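PDB 2WJ9: intergenic-region protein from Escherichia coli CFT073, which probably protects incoming DNA by inhibiting the restriction enzymes of the bacterial host. Local coordinates for residues Ile50-Asp53 / Glu54-Ile57. Residues are numbered along the deposited sequence; the frame is centred on the assembly and turned at random.
Sequences IVPD and EQRI
Pro-52 lays its ring alongside the side chain of Gln-55, the two pointing the same way. The amide oxygen does most of the touching, with Gln-55 OE1 3.8 Å from Pro-52 CD. The glutamine chain runs out extended beyond CG, which carries the amide to the CG and CD atoms of the ring. Glu-54 reaches the same proline at another carbon: Glu-54 OE1 lies 3.5 Å from Pro-52 CB. Val-51 packs against the backbone of the turn. Its CG1 stands anti to the backbone N (chi1 178°) and comes 3.9 Å from Gln-55 C. Val-51 is the buried residue here, and its side chain also touches Leu-95 of strand 93-98.

Two backbone bonds bend the chain. Gln-55 N donates to Pro-52 O at 2.9 Å, in a bent bond. Arg-56 N gives a weak bond to Asp-53 O, longer at 3.3 Å but straighter. Water 1 donates to Asp-53 O as well and accepts from Ile-57 N, so it bridges two backbone atoms four residues apart and gives Asp-53 O a second partner.

Asp-53 and Arg-56 lie side by side, their carboxylate and guanidinium planes 48° apart. Their charges do not meet directly: Asp-53 OD1 is 4.8 Å from Arg-56 NH1. Water 2 spans the gap, donating to Asp-53 OD1 at 2.7 Å and accepting a weak bond from Arg-56 NH1. The bend of the arginine chain at chi3 (71°) turns the guanidinium toward this water. The opposite charges probably attract each other weakly at this distance.

Bonds from residue i+3 back to i, here in two successive steps of which the second is weak, are typical of overlapping type I-like beta turns. They join edge strand 48-50 to helix 59-64 at the protein surface.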
loop_
_atom_site.group_PDB
_atom_site.type_symbol
_atom_site.label_atom_id
_atom_site.label_comp_id
_atom_site.label_asym_id
_atom_site.label_seq_id
_atom_site.Cartn_x
_atom_site.Cartn_y
_atom_site.Cartn_z
ATOM N N ILE B 50 -4.722 -3.727 -20.149
ATOM C CA ILE B 50 -6.007 -4.420 -20.286
ATOM C C ILE B 50 -5.779 -5.938 -20.260
ATOM O O ILE B 50 -4.738 -6.432 -20.726
ATOM C CB ILE B 50 -6.789 -3.962 -21.550
ATOM C CG1 ILE B 50 -8.239 -4.444 -21.493
ATOM C CG2 ILE B 50 -6.115 -4.439 -22.826
ATOM C CD1 ILE B 50 -9.139 -3.779 -22.536
ATOM N N VAL B 51 -6.726 -6.660 -19.662
ATOM C CA VAL B 51 -6.687 -8.120 -19.618
ATOM C C VAL B 51 -7.260 -8.659 -20.938
ATOM O O VAL B 51 -8.353 -8.275 -21.331
ATOM C CB VAL B 51 -7.497 -8.673 -18.415
ATOM C CG1 VAL B 51 -7.495 -10.202 -18.417
ATOM C CG2 VAL B 51 -6.940 -8.131 -17.090
ATOM N N PRO B 52 -6.511 -9.518 -21.651
ATOM C CA PRO B 52 -7.037 -10.104 -22.902
ATOM C C PRO B 52 -8.354 -10.856 -22.729
ATOM O O PRO B 52 -8.586 -11.456 -21.680
ATOM C CB PRO B 52 -5.934 -11.079 -23.324
ATOM C CG PRO B 52 -4.702 -10.568 -22.687
ATOM C CD PRO B 52 -5.129 -9.958 -21.384
ATOM N N ASP B 53 -9.200 -10.834 -23.759
ATOM C CA ASP B 53 -10.494 -11.528 -23.705
ATOM C C ASP B 53 -10.316 -12.995 -23.302
ATOM O O ASP B 53 -11.127 -13.543 -22.551
ATOM C CB ASP B 53 -11.238 -11.416 -25.042
ATOM C CG ASP B 53 -11.937 -10.069 -25.221
ATOM O OD1 ASP B 53 -12.068 -9.308 -24.235
ATOM O OD2 ASP B 53 -12.357 -9.775 -26.360
ATOM N N GLU B 54 -9.227 -13.592 -23.782
ATOM C CA GLU B 54 -8.856 -14.983 -23.495
ATOM C C GLU B 54 -8.765 -15.267 -21.991
ATOM O O GLU B 54 -9.208 -16.320 -21.522
ATOM C CB GLU B 54 -7.490 -15.302 -24.128
ATOM C CG GLU B 54 -7.373 -15.017 -25.630
ATOM C CD GLU B 54 -5.943 -14.686 -26.070
ATOM O OE1 GLU B 54 -5.337 -13.754 -25.496
ATOM O OE2 GLU B 54 -5.437 -15.348 -27.006
ATOM N N GLN B 55 -8.186 -14.322 -21.251
ATOM C CA GLN B 55 -7.885 -14.494 -19.821
ATOM C C GLN B 55 -8.906 -13.854 -18.885
ATOM O O GLN B 55 -8.734 -13.902 -17.666
ATOM C CB GLN B 55 -6.511 -13.906 -19.504
ATOM C CG GLN B 55 -5.381 -14.469 -20.340
ATOM C CD GLN B 55 -4.056 -13.777 -20.066
ATOM O OE1 GLN B 55 -3.981 -12.837 -19.271
ATOM N NE2 GLN B 55 -3.003 -14.238 -20.729
ATOM N N ARG B 56 -9.957 -13.258 -19.443
ATOM C CA ARG B 56 -10.953 -12.553 -18.630
ATOM C C ARG B 56 -11.534 -13.427 -17.531
ATOM O O ARG B 56 -11.616 -13.017 -16.373
ATOM C CB ARG B 56 -12.106 -12.048 -19.495
ATOM C CG ARG B 56 -11.846 -10.737 -20.186
ATOM C CD ARG B 56 -13.147 -10.103 -20.684
ATOM N NE ARG B 56 -13.970 -9.606 -19.579
ATOM C CZ ARG B 56 -14.302 -8.332 -19.365
ATOM N NH1 ARG B 56 -13.910 -7.368 -20.192
ATOM N NH2 ARG B 56 -15.060 -8.019 -18.310
ATOM N N ILE B 57 -11.940 -14.636 -17.897
ATOM C CA ILE B 57 -12.666 -15.493 -16.968
ATOM C C ILE B 57 -11.821 -15.941 -15.761
ATOM O O ILE B 57 -12.371 -16.222 -14.694
ATOM C CB ILE B 57 -13.293 -16.710 -17.689
ATOM C CG1 ILE B 57 -14.269 -17.442 -16.757
ATOM C CG2 ILE B 57 -12.206 -17.639 -18.227
ATOM C CD1 ILE B 57 -15.230 -16.523 -16.015
HETATM O O HOH W 1 -12.738 -15.187 -20.805
HETATM O O HOH W 2 -14.086 -7.795 -23.347
#